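Local coordinates for protein L-Ala-D/L-Glu Epimerase (Escherichia coli, PDB 1JPD) that belongs to the enolase superfamily of enzymes, pairing an N-terminal capping domain with a TIM-barrel-like C-terminal domain, at residues V7-E12 with R31-E36; L280-A285 with V309-A314; R163-R168 with A197-A202; A191-L196 with H221-C226. All blocks are in the same frame, centred on the assembly; numbering follows the deposited sequence.

Contact 1: V7-E12 with R31-E36; sequences VKVFEE and RVVVVE
With its CG held between the backbone N and the carbonyl carbon (chi1 53°), F10 turns its ring back across the neighbouring strand and over V34. V34 CB lies 3.9 Å from the centroid of the F10 ring, over the face but offset toward the rim, a CH-pi contact that V34 CG1 extends by reaching F10 CZ at 3.6 Å. E12 leaves its strand on the same face with an extended chain, which carries OE1 to 3.7 Å from V34 CG2 and OE2 to the edge of the F10 ring, in its plane; W14 supplies a hydrogen bond to E12 OE1, and R284 a salt bridge. Strands 6-15 and 29-39 run antiparallel here, in the three-stranded sheet of the enolase-type N-terminal domain. Between these two segments, K8/E36, F10/V34 and E12/V32 are the hydrogen-bonded pairs, each joined by two backbone bonds, such as V34 N to F10 O at 2.8 Å. V9/V35 and E11/V33 are non-hydrogen-bonded pairs, and their side chains project to the other face. There V9 and V35 lie side by side, CG2 to CG2 at 4.0 Å, covered by helix 58-66. K8 NZ stays 4.1 Å from E36 OE1, too far for a salt bridge, while that carboxylate oxygen pairs with K43.

Contact 2: L280-A285 with V309-A314; sequences LCTSRA and VDVEPA
T282 meets V311 at about a right angle, its CB 3.7 Å from V311 CG1, and the same carbon comes close to the carboxylate of D310. Its hydroxyl, which also borders V311 CG1, caps helix 283-289: from the N-cap position T282 OG1 accepts from R284 N at 3.2 Å, and it is also hydrogen-bonded to E47. S283, the next residue, holds D310 with two bonds. S283 N donates to D310 OD1 at 3.1 Å, a fairly straight bond (164°) to the syn lone pair, and S283 OG donates to D310 OD2 at 2.5 Å, again on the syn side but 24° out of the carboxylate plane. The loop that follows strand 298-299 of the barrel domain is thus fastened by its aspartate to the first turn of a barrel helix, where the helix end would probably favour the negative charge. S283 OG additionally receives L315 N, and A314 CB packs against it at 3.6 Å. The side chain of R284 bends at chi3 (-56°), bringing the guanidinium flat beneath V311, whose CG1 sits 3.9 Å above the plane over its centre. R284 NH2 pairs with E47 and E12, and W14 packs on both R284 and V311.

Contact 3: R163-R168 with A197-A202; sequences RMVAIR and ADLGVA
The carbonyl oxygen of L199 is gripped by two nitrogens of R168. NE gives the main bond, 2.7 Å from R168 NE to L199 O, lying within 7° of the guanidinium plane and nearly along the C=O axis; the second, from R168 NH2, is weak. R168 reaches this position through bends at chi2 and chi3, which turn its edge toward the chain leaving helix 189-198. A water continues the line of contacts, accepting from R168 NH2 at 2.9 Å and donating to G200 O at 2.7 Å. On the remaining nitrogen, R168 NH1 is bound by the carbonyls of A174 and V171, in the connection from helix 160-170 to the next strand.

The oxygen so gripped belongs to a helix end. G200, with positive phi, is the C-prime residue of a Schellman motif in which G200 N bonds to A197 O and V201 N to L196 O. Beside it the L199 side chain projects onto helix 160-170, with CD1 3.6 Å from M164 CB and 4.1 Å from V165 CG2. Deeper in, the M164 chain, bent at chi2 and chi3, brings CE to 3.6 Å from V201 CG2, the two side chains crossing at about a right angle. Two successive helices of the barrel's outer layer are joined in this way, just before the chain enters strand 203-205. The charged guanidinium of R168 is probably satisfied by main-chain carbonyls and a water, which fix it between the end of helix 189-198 and the turn after helix 160-170.

Contact 4: A191-L196 with H221-C226; sequences ARCQLL and HPLPIC
I225 CD1, at the start of a strand of the beta/alpha-barrel domain, lies between C193 SG of helix 189-198, at 3.8 Å, and the H221 ring, where it sits over the centre of one face, 3.7 Å above the plane. The imidazole is fixed by both nitrogens, ND1 bonded to E245 and NE2 to the carbonyl of L216, while the ring of F219 meets it inclined. A second flat group, the amide of Q194, lies by the P222 ring, with Q194 OE1 3.5 Å from P222 CB.

Helix 189-198, from the barrel's outer layer, packs on the loop that leads into strand 225-227, and strand 203-205 lies beside that strand in the parallel sheet. The L204 side chain touches C193, L196 and L223, so the helix, the loop and the intervening strand share one apolar core.

Q194 departs from the helix pointing away from the loop; the bend at chi2 (56°) folds its amide back to P222. C193, in contrast, faces the loop directly. Its CB is modelled against P222 at a separation too short to be trusted, but its approach to L223 is sound, with C193 CB 3.6 Å from L223 CD2. With chi1 at 75° and an extended chi2, L223 spreads its two methyls toward C193 and L196, at successive turns of the helix. While CD2 takes the C193 side, L223 CD1 rests 3.8 Å from L196 CB.

The four contacts form two touching pairs. Contacts 1 and 2 meet across the two domains: E12 OE1 and R284 NH2 form a salt bridge of 2.9 Å, with V34 CG2 packed 3.4 Å from the same R284 NH2, which joins the N-terminal sheet to a barrel helix. Contacts 3 and 4, with centres 11 Å apart, use successive parts of helix 189-198 and its exit; M164 CG packs on L196 CD2 at 3.7 Å and V201 O on L223 CD1 at 3.5 Å. The pairs lie far apart: the centres of contacts 1 and 3 are about 42 Å from each other, and the nearest atoms of contacts 2 and 4 about 17 Å.

Contact 1: V7-E12 with R31-E36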
loop_
_atom_site.group_PDB
_atom_site.type_symbol
_atom_site.label_atom_id
_atom_site.label_comp_id
_atom_site.label_asym_id
_atom_site.label_seq_id
_atom_site.Cartn_x
_atom_site.Cartn_y
_atom_site.Cartn_z
ATOM N N VAL A 7 0.634 -17.390 -21.092
ATOM C CA VAL A 7 0.739 -16.077 -20.468
ATOM C C VAL A 7 0.265 -14.943 -21.361
ATOM O O VAL A 7 0.601 -14.881 -22.543
ATOM C CB VAL A 7 2.202 -15.774 -20.051
ATOM C CG1 VAL A 7 2.297 -14.395 -19.421
ATOM C CG2 VAL A 7 2.697 -16.830 -19.080
ATOM N N LYS A 8 -0.527 -14.046 -20.784
ATOM C CA LYS A 8 -1.028 -12.883 -21.503
ATOM C C LYS A 8 -0.663 -11.668 -20.665
ATOM O O LYS A 8 -0.967 -11.609 -19.467
ATOM C CB LYS A 8 -2.547 -12.952 -21.680
ATOM C CG LYS A 8 -3.031 -13.986 -22.687
ATOM C CD LYS A 8 -4.552 -14.097 -22.654
ATOM C CE LYS A 8 -5.059 -15.254 -23.502
ATOM N NZ LYS A 8 -6.512 -15.510 -23.262
ATOM N N VAL A 9 0.009 -10.710 -21.293
ATOM C CA VAL A 9 0.423 -9.501 -20.612
ATOM C C VAL A 9 -0.152 -8.309 -21.342
ATOM O O VAL A 9 0.025 -8.170 -22.550
ATOM C CB VAL A 9 1.963 -9.390 -20.583
ATOM C CG1 VAL A 9 2.391 -8.063 -19.977
ATOM C CG2 VAL A 9 2.540 -10.536 -19.770
ATOM N N PHE A 10 -0.865 -7.457 -20.620
ATOM C CA PHE A 10 -1.430 -6.272 -21.246
ATOM C C PHE A 10 -1.477 -5.075 -20.306
ATOM O O PHE A 10 -1.623 -5.206 -19.089
ATOM C CB PHE A 10 -2.814 -6.570 -21.851
ATOM C CG PHE A 10 -3.784 -7.204 -20.899
ATOM C CD1 PHE A 10 -4.743 -6.437 -20.249
ATOM C CD2 PHE A 10 -3.763 -8.577 -20.674
ATOM C CE1 PHE A 10 -5.667 -7.026 -19.393
ATOM C CE2 PHE A 10 -4.686 -9.176 -19.815
ATOM C CZ PHE A 10 -5.638 -8.397 -19.177
ATOM N N GLU A 11 -1.342 -3.905 -20.906
ATOM C CA GLU A 11 -1.298 -2.646 -20.196
ATOM C C GLU A 11 -2.652 -1.942 -20.163
ATOM O O GLU A 11 -3.381 -1.959 -21.147
ATOM C CB GLU A 11 -0.220 -1.798 -20.880
ATOM C CG GLU A 11 -0.189 -0.325 -20.592
ATOM C CD GLU A 11 0.941 0.350 -21.343
ATOM O OE1 GLU A 11 1.201 -0.051 -22.496
ATOM O OE2 GLU A 11 1.565 1.281 -20.793
ATOM N N GLU A 12 -2.982 -1.332 -19.023
ATOM C CA GLU A 12 -4.247 -0.616 -18.862
ATOM C C GLU A 12 -4.117 0.736 -18.153
ATOM O O GLU A 12 -3.624 0.813 -17.029
ATOM C CB GLU A 12 -5.246 -1.466 -18.071
ATOM C CG GLU A 12 -5.673 -2.748 -18.742
ATOM C CD GLU A 12 -6.746 -3.488 -17.957
ATOM O OE1 GLU A 12 -6.860 -3.263 -16.724
ATOM O OE2 GLU A 12 -7.468 -4.306 -18.576
ATOM N N ARG A 31 -1.886 3.953 -14.283
ATOM C CA ARG A 31 -1.391 2.967 -15.223
ATOM C C ARG A 31 -1.022 1.647 -14.575
ATOM O O ARG A 31 -0.146 1.595 -13.720
ATOM C CB ARG A 31 -0.201 3.546 -15.976
ATOM C CG ARG A 31 -0.614 4.697 -16.874
ATOM C CD ARG A 31 0.491 5.160 -17.798
ATOM N NE ARG A 31 -0.095 5.850 -18.941
ATOM C CZ ARG A 31 -0.439 5.254 -20.081
ATOM N NH1 ARG A 31 -0.243 3.951 -20.238
ATOM N NH2 ARG A 31 -1.000 5.959 -21.058
ATOM N N VAL A 32 -1.693 0.577 -14.997
ATOM C CA VAL A 32 -1.433 -0.746 -14.446
ATOM C C VAL A 32 -1.101 -1.777 -15.515
ATOM O O VAL A 32 -1.501 -1.650 -16.667
ATOM C CB VAL A 32 -2.647 -1.276 -13.646
ATOM C CG1 VAL A 32 -3.066 -0.256 -12.598
ATOM C CG2 VAL A 32 -3.798 -1.592 -14.586
ATOM N N VAL A 33 -0.363 -2.801 -15.119
ATOM C CA VAL A 33 -0.007 -3.871 -16.030
ATOM C C VAL A 33 -0.664 -5.147 -15.511
ATOM O O VAL A 33 -0.521 -5.504 -14.336
ATOM C CB VAL A 33 1.519 -4.070 -16.101
ATOM C CG1 VAL A 33 1.830 -5.318 -16.895
ATOM C CG2 VAL A 33 2.173 -2.859 -16.751
ATOM N N VAL A 34 -1.390 -5.831 -16.388
ATOM C CA VAL A 34 -2.072 -7.053 -15.996
ATOM C C VAL A 34 -1.420 -8.293 -16.590
ATOM O O VAL A 34 -0.941 -8.275 -17.727
ATOM C CB VAL A 34 -3.551 -7.042 -16.443
ATOM C CG1 VAL A 34 -4.263 -8.260 -15.880
ATOM C CG2 VAL A 34 -4.233 -5.766 -15.998
ATOM N N VAL A 35 -1.405 -9.367 -15.809
ATOM C CA VAL A 35 -0.855 -10.632 -16.261
ATOM C C VAL A 35 -1.859 -11.741 -16.005
ATOM O O VAL A 35 -2.246 -12.001 -14.863
ATOM C CB VAL A 35 0.448 -10.993 -15.540
ATOM C CG1 VAL A 35 0.828 -12.445 -15.860
ATOM C CG2 VAL A 35 1.555 -10.041 -15.976
ATOM N N GLU A 36 -2.277 -12.396 -17.078
ATOM C CA GLU A 36 -3.233 -13.484 -16.977
ATOM C C GLU A 36 -2.538 -14.811 -17.269
ATOM O O GLU A 36 -1.935 -14.983 -18.326
ATOM C CB GLU A 36 -4.374 -13.240 -17.962
ATOM C CG GLU A 36 -5.413 -14.335 -18.017
ATOM C CD GLU A 36 -6.680 -13.891 -18.724
ATOM O OE1 GLU A 36 -7.346 -14.752 -19.336
ATOM O OE2 GLU A 36 -7.020 -12.684 -18.659
#

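Contact 2: L280-A285 with V309-A314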
loop_
_atom_site.group_PDB
_atom_site.type_symbol
_atom_site.label_atom_id
_atom_site.label_comp_id
_atom_site.label_asym_id
_atom_site.label_seq_id
_atom_site.Cartn_x
_atom_site.Cartn_y
_atom_site.Cartn_z
ATOM N N LEU A 280 -2.276 3.463 -6.753
ATOM C CA LEU A 280 -3.525 3.663 -7.482
ATOM C C LEU A 280 -3.687 2.331 -8.221
ATOM O O LEU A 280 -2.755 1.867 -8.871
ATOM C CB LEU A 280 -3.397 4.824 -8.474
ATOM C CG LEU A 280 -3.392 6.216 -7.843
ATOM C CD1 LEU A 280 -3.198 7.267 -8.914
ATOM C CD2 LEU A 280 -4.701 6.439 -7.104
ATOM N N CYS A 281 -4.858 1.714 -8.122
ATOM C CA CYS A 281 -5.065 0.411 -8.743
ATOM C C CYS A 281 -6.543 0.049 -8.850
ATOM O O CYS A 281 -7.404 0.822 -8.441
ATOM C CB CYS A 281 -4.359 -0.647 -7.890
ATOM S SG CYS A 281 -4.979 -0.676 -6.160
ATOM N N THR A 282 -6.830 -1.127 -9.406
ATOM C CA THR A 282 -8.212 -1.596 -9.510
ATOM C C THR A 282 -8.412 -2.547 -8.336
ATOM O O THR A 282 -7.448 -2.868 -7.625
ATOM C CB THR A 282 -8.486 -2.381 -10.809
ATOM O OG1 THR A 282 -7.892 -3.680 -10.716
ATOM C CG2 THR A 282 -7.921 -1.649 -12.011
ATOM N N SER A 283 -9.646 -3.005 -8.137
ATOM C CA SER A 283 -9.932 -3.915 -7.032
ATOM C C SER A 283 -9.037 -5.148 -7.043
ATOM O O SER A 283 -8.762 -5.730 -5.992
ATOM C CB SER A 283 -11.397 -4.344 -7.057
ATOM O OG SER A 283 -12.247 -3.247 -6.776
ATOM N N ARG A 284 -8.567 -5.537 -8.226
ATOM C CA ARG A 284 -7.711 -6.709 -8.351
ATOM C C ARG A 284 -6.500 -6.644 -7.434
ATOM O O ARG A 284 -6.129 -7.640 -6.820
ATOM C CB ARG A 284 -7.250 -6.883 -9.804
ATOM C CG ARG A 284 -8.308 -7.496 -10.730
ATOM C CD ARG A 284 -7.786 -7.651 -12.152
ATOM N NE ARG A 284 -7.311 -6.371 -12.664
ATOM C CZ ARG A 284 -7.446 -5.961 -13.919
ATOM N NH1 ARG A 284 -8.040 -6.740 -14.813
ATOM N NH2 ARG A 284 -7.014 -4.757 -14.269
ATOM N N ALA A 285 -5.893 -5.469 -7.329
ATOM C CA ALA A 285 -4.712 -5.306 -6.488
ATOM C C ALA A 285 -5.039 -5.300 -4.999
ATOM O O ALA A 285 -4.252 -5.785 -4.190
ATOM C CB ALA A 285 -3.960 -4.028 -6.869
ATOM N N VAL A 309 -13.815 4.703 -12.852
ATOM C CA VAL A 309 -14.496 3.421 -12.918
ATOM C C VAL A 309 -13.515 2.377 -12.419
ATOM O O VAL A 309 -12.317 2.641 -12.315
ATOM C CB VAL A 309 -14.926 3.068 -14.355
ATOM C CG1 VAL A 309 -16.084 3.962 -14.786
ATOM C CG2 VAL A 309 -13.748 3.233 -15.306
ATOM N N ASP A 310 -14.032 1.195 -12.109
ATOM C CA ASP A 310 -13.218 0.101 -11.595
ATOM C C ASP A 310 -13.540 -1.146 -12.416
ATOM O O ASP A 310 -14.348 -1.103 -13.348
ATOM C CB ASP A 310 -13.569 -0.130 -10.117
ATOM C CG ASP A 310 -12.587 -1.050 -9.401
ATOM O OD1 ASP A 310 -11.664 -1.609 -10.036
ATOM O OD2 ASP A 310 -12.746 -1.223 -8.177
ATOM N N VAL A 311 -12.900 -2.257 -12.079
ATOM C CA VAL A 311 -13.165 -3.495 -12.780
ATOM C C VAL A 311 -14.593 -3.904 -12.451
ATOM O O VAL A 311 -15.265 -3.264 -11.644
ATOM C CB VAL A 311 -12.197 -4.602 -12.346
ATOM C CG1 VAL A 311 -10.823 -4.326 -12.909
ATOM C CG2 VAL A 311 -12.146 -4.683 -10.830
ATOM N N GLU A 312 -15.054 -4.970 -13.084
ATOM C CA GLU A 312 -16.406 -5.453 -12.872
ATOM C C GLU A 312 -16.295 -6.963 -12.688
ATOM O O GLU A 312 -15.868 -7.664 -13.596
ATOM C CB GLU A 312 -17.240 -5.124 -14.108
ATOM C CG GLU A 312 -18.729 -4.959 -13.877
ATOM C CD GLU A 312 -19.472 -4.668 -15.176
ATOM O OE1 GLU A 312 -19.453 -5.532 -16.084
ATOM O OE2 GLU A 312 -20.067 -3.571 -15.290
ATOM N N PRO A 313 -16.645 -7.482 -11.500
ATOM C CA PRO A 313 -17.144 -6.788 -10.307
ATOM C C PRO A 313 -16.020 -6.113 -9.526
ATOM O O PRO A 313 -14.848 -6.473 -9.653
ATOM C CB PRO A 313 -17.775 -7.915 -9.511
ATOM C CG PRO A 313 -16.795 -9.021 -9.738
ATOM C CD PRO A 313 -16.558 -8.931 -11.242
ATOM N N ALA A 314 -16.398 -5.148 -8.702
ATOM C CA ALA A 314 -15.442 -4.413 -7.901
ATOM C C ALA A 314 -15.731 -4.597 -6.425
ATOM O O ALA A 314 -16.798 -5.082 -6.049
ATOM C CB ALA A 314 -15.508 -2.944 -8.253
#

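Contact 3: R163-R168 with A197-A202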
loop_
_atom_site.group_PDB
_atom_site.type_symbol
_atom_site.label_atom_id
_atom_site.label_comp_id
_atom_site.label_asym_id
_atom_site.label_seq_id
_atom_site.Cartn_x
_atom_site.Cartn_y
_atom_site.Cartn_z
ATOM N N ARG A 163 -3.055 23.817 10.875
ATOM C CA ARG A 163 -3.783 22.769 10.161
ATOM C C ARG A 163 -4.177 21.619 11.094
ATOM O O ARG A 163 -5.357 21.277 11.204
ATOM C CB ARG A 163 -2.948 22.220 8.992
ATOM C CG ARG A 163 -2.886 23.141 7.791
ATOM C CD ARG A 163 -1.876 22.687 6.745
ATOM N NE ARG A 163 -2.005 23.476 5.518
ATOM C CZ ARG A 163 -1.178 23.415 4.479
ATOM N NH1 ARG A 163 -0.129 22.598 4.495
ATOM N NH2 ARG A 163 -1.412 24.167 3.411
ATOM N N MET A 164 -3.192 21.031 11.769
ATOM C CA MET A 164 -3.456 19.921 12.680
ATOM C C MET A 164 -4.348 20.332 13.846
ATOM O O MET A 164 -5.177 19.542 14.305
ATOM C CB MET A 164 -2.144 19.327 13.201
ATOM C CG MET A 164 -1.361 18.598 12.131
ATOM S SD MET A 164 -2.421 17.419 11.273
ATOM C CE MET A 164 -2.717 16.164 12.564
ATOM N N VAL A 165 -4.199 21.564 14.324
ATOM C CA VAL A 165 -5.045 22.000 15.424
ATOM C C VAL A 165 -6.498 22.126 14.956
ATOM O O VAL A 165 -7.396 21.553 15.583
ATOM C CB VAL A 165 -4.548 23.334 16.040
ATOM C CG1 VAL A 165 -5.644 23.977 16.899
ATOM C CG2 VAL A 165 -3.328 23.065 16.904
ATOM N N ALA A 166 -6.732 22.846 13.856
ATOM C CA ALA A 166 -8.093 23.012 13.339
ATOM C C ALA A 166 -8.755 21.666 13.021
ATOM O O ALA A 166 -9.947 21.493 13.263
ATOM C CB ALA A 166 -8.090 23.899 12.102
ATOM N N ILE A 167 -7.987 20.719 12.483
ATOM C CA ILE A 167 -8.516 19.389 12.159
ATOM C C ILE A 167 -8.925 18.604 13.417
ATOM O O ILE A 167 -10.064 18.124 13.513
ATOM C CB ILE A 167 -7.486 18.563 11.331
ATOM C CG1 ILE A 167 -7.378 19.149 9.920
ATOM C CG2 ILE A 167 -7.895 17.099 11.262
ATOM C CD1 ILE A 167 -6.219 18.597 9.098
ATOM N N ARG A 168 -8.008 18.472 14.376
ATOM C CA ARG A 168 -8.311 17.748 15.609
ATOM C C ARG A 168 -9.494 18.368 16.357
ATOM O O ARG A 168 -10.314 17.650 16.926
ATOM C CB ARG A 168 -7.092 17.703 16.539
ATOM C CG ARG A 168 -7.422 17.165 17.933
ATOM C CD ARG A 168 -8.118 15.813 17.840
ATOM N NE ARG A 168 -7.173 14.709 17.683
ATOM C CZ ARG A 168 -7.494 13.516 17.193
ATOM N NH1 ARG A 168 -8.736 13.270 16.798
ATOM N NH2 ARG A 168 -6.577 12.564 17.122
ATOM N N ALA A 197 1.772 14.648 18.797
ATOM C CA ALA A 197 1.485 13.865 19.992
ATOM C C ALA A 197 0.517 14.628 20.900
ATOM O O ALA A 197 -0.400 14.033 21.458
ATOM C CB ALA A 197 2.772 13.538 20.737
ATOM N N ASP A 198 0.702 15.940 21.042
ATOM C CA ASP A 198 -0.206 16.720 21.884
ATOM C C ASP A 198 -1.647 16.626 21.368
ATOM O O ASP A 198 -2.594 16.782 22.140
ATOM C CB ASP A 198 0.186 18.209 21.932
ATOM C CG ASP A 198 1.523 18.459 22.613
ATOM O OD1 ASP A 198 1.966 17.620 23.429
ATOM O OD2 ASP A 198 2.128 19.519 22.346
ATOM N N LEU A 199 -1.802 16.371 20.066
ATOM C CA LEU A 199 -3.114 16.286 19.426
ATOM C C LEU A 199 -3.627 14.857 19.282
ATOM O O LEU A 199 -4.666 14.608 18.646
ATOM C CB LEU A 199 -3.064 16.958 18.053
ATOM C CG LEU A 199 -2.738 18.456 18.112
ATOM C CD1 LEU A 199 -2.702 19.056 16.713
ATOM C CD2 LEU A 199 -3.788 19.159 18.965
ATOM N N GLY A 200 -2.894 13.919 19.870
ATOM C CA GLY A 200 -3.293 12.526 19.813
ATOM C C GLY A 200 -3.129 11.852 18.463
ATOM O O GLY A 200 -3.811 10.864 18.191
ATOM N N VAL A 201 -2.240 12.372 17.615
ATOM C CA VAL A 201 -2.014 11.765 16.308
ATOM C C VAL A 201 -1.449 10.364 16.537
ATOM O O VAL A 201 -0.416 10.202 17.182
ATOM C CB VAL A 201 -1.018 12.591 15.462
ATOM C CG1 VAL A 201 -0.701 11.855 14.166
ATOM C CG2 VAL A 201 -1.609 13.963 15.160
ATOM N N ALA A 202 -2.132 9.358 16.009
ATOM C CA ALA A 202 -1.712 7.973 16.178
ATOM C C ALA A 202 -0.399 7.616 15.494
ATOM O O ALA A 202 0.365 6.794 16.010
ATOM C CB ALA A 202 -2.811 7.037 15.689
HETATM O O HOH W 1 -5.745 9.775 16.686
#

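Contact 4: A191-L196 with H221-C226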
loop_
_atom_site.group_PDB
_atom_site.type_symbol
_atom_site.label_atom_id
_atom_site.label_comp_id
_atom_site.label_asym_id
_atom_site.label_seq_id
_atom_site.Cartn_x
_atom_site.Cartn_y
_atom_site.Cartn_z
ATOM N N ALA A 191 10.060 18.875 17.572
ATOM C CA ALA A 191 8.990 19.719 18.079
ATOM C C ALA A 191 7.662 19.428 17.356
ATOM O O ALA A 191 6.584 19.458 17.969
ATOM C CB ALA A 191 9.383 21.174 17.910
ATOM N N ARG A 192 7.761 19.154 16.052
ATOM C CA ARG A 192 6.591 18.849 15.235
ATOM C C ARG A 192 5.976 17.553 15.658
ATOM O O ARG A 192 4.762 17.489 15.838
ATOM C CB ARG A 192 6.912 18.773 13.742
ATOM C CG ARG A 192 7.008 20.132 13.112
ATOM C CD ARG A 192 7.338 20.009 11.641
ATOM N NE ARG A 192 7.375 21.302 10.965
ATOM C CZ ARG A 192 7.477 21.457 9.646
ATOM N NH1 ARG A 192 7.555 20.398 8.845
ATOM N NH2 ARG A 192 7.494 22.677 9.124
ATOM N N CYS A 193 6.797 16.517 15.811
ATOM C CA CYS A 193 6.262 15.234 16.243
ATOM C C CYS A 193 5.606 15.451 17.595
ATOM O O CYS A 193 4.558 14.876 17.883
ATOM C CB CYS A 193 7.361 14.174 16.363
ATOM S SG CYS A 193 8.149 13.715 14.812
ATOM N N GLN A 194 6.207 16.313 18.412
ATOM C CA GLN A 194 5.666 16.589 19.737
ATOM C C GLN A 194 4.277 17.208 19.659
ATOM O O GLN A 194 3.412 16.899 20.473
ATOM C CB GLN A 194 6.597 17.507 20.530
ATOM C CG GLN A 194 6.277 17.493 22.019
ATOM C CD GLN A 194 6.318 16.083 22.592
ATOM O OE1 GLN A 194 7.366 15.428 22.581
ATOM N NE2 GLN A 194 5.175 15.607 23.086
ATOM N N LEU A 195 4.064 18.082 18.681
ATOM C CA LEU A 195 2.755 18.698 18.495
ATOM C C LEU A 195 1.741 17.645 18.052
ATOM O O LEU A 195 0.606 17.648 18.510
ATOM C CB LEU A 195 2.816 19.792 17.437
ATOM C CG LEU A 195 1.424 20.305 17.079
ATOM C CD1 LEU A 195 0.769 20.881 18.333
ATOM C CD2 LEU A 195 1.514 21.354 15.992
ATOM N N LEU A 196 2.146 16.753 17.149
ATOM C CA LEU A 196 1.245 15.709 16.687
ATOM C C LEU A 196 0.833 14.861 17.878
ATOM O O LEU A 196 -0.317 14.416 17.972
ATOM C CB LEU A 196 1.911 14.834 15.617
ATOM C CG LEU A 196 2.258 15.580 14.323
ATOM C CD1 LEU A 196 2.771 14.590 13.274
ATOM C CD2 LEU A 196 1.015 16.308 13.813
ATOM N N HIS A 221 11.083 9.408 19.713
ATOM C CA HIS A 221 9.827 9.635 19.006
ATOM C C HIS A 221 8.625 9.743 19.931
ATOM O O HIS A 221 8.344 8.832 20.705
ATOM C CB HIS A 221 9.598 8.511 17.984
ATOM C CG HIS A 221 10.677 8.404 16.951
ATOM N ND1 HIS A 221 10.703 7.409 16.000
ATOM C CD2 HIS A 221 11.771 9.170 16.723
ATOM C CE1 HIS A 221 11.766 7.564 15.232
ATOM N NE2 HIS A 221 12.431 8.626 15.650
ATOM N N PRO A 222 7.905 10.871 19.868
ATOM C CA PRO A 222 6.719 11.088 20.702
ATOM C C PRO A 222 5.498 10.310 20.203
ATOM O O PRO A 222 4.515 10.156 20.928
ATOM C CB PRO A 222 6.525 12.605 20.641
ATOM C CG PRO A 222 7.047 12.957 19.302
ATOM C CD PRO A 222 8.310 12.127 19.216
ATOM N N LEU A 223 5.553 9.849 18.955
ATOM C CA LEU A 223 4.466 9.052 18.378
ATOM C C LEU A 223 5.117 8.096 17.409
ATOM O O LEU A 223 6.245 8.318 16.967
ATOM C CB LEU A 223 3.439 9.912 17.629
ATOM C CG LEU A 223 3.786 10.479 16.248
ATOM C CD1 LEU A 223 2.532 11.078 15.617
ATOM C CD2 LEU A 223 4.875 11.525 16.373
ATOM N N PRO A 224 4.426 7.006 17.073
ATOM C CA PRO A 224 5.020 6.055 16.133
ATOM C C PRO A 224 5.285 6.770 14.810
ATOM O O PRO A 224 4.470 7.592 14.365
ATOM C CB PRO A 224 3.939 4.982 15.995
ATOM C CG PRO A 224 3.152 5.094 17.283
ATOM C CD PRO A 224 3.078 6.581 17.483
ATOM N N ILE A 225 6.427 6.476 14.195
ATOM C CA ILE A 225 6.776 7.080 12.915
ATOM C C ILE A 225 6.922 5.940 11.908
ATOM O O ILE A 225 7.711 5.016 12.113
ATOM C CB ILE A 225 8.076 7.927 13.033
ATOM C CG1 ILE A 225 7.839 9.082 14.016
ATOM C CG2 ILE A 225 8.473 8.482 11.668
ATOM C CD1 ILE A 225 8.942 10.129 14.054
ATOM N N CYS A 226 6.149 6.004 10.825
ATOM C CA CYS A 226 6.138 4.939 9.810
ATOM C C CYS A 226 6.983 5.130 8.557
ATOM O O CYS A 226 7.047 6.218 7.986
ATOM C CB CYS A 226 4.694 4.656 9.370
ATOM S SG CYS A 226 4.485 3.135 8.411
#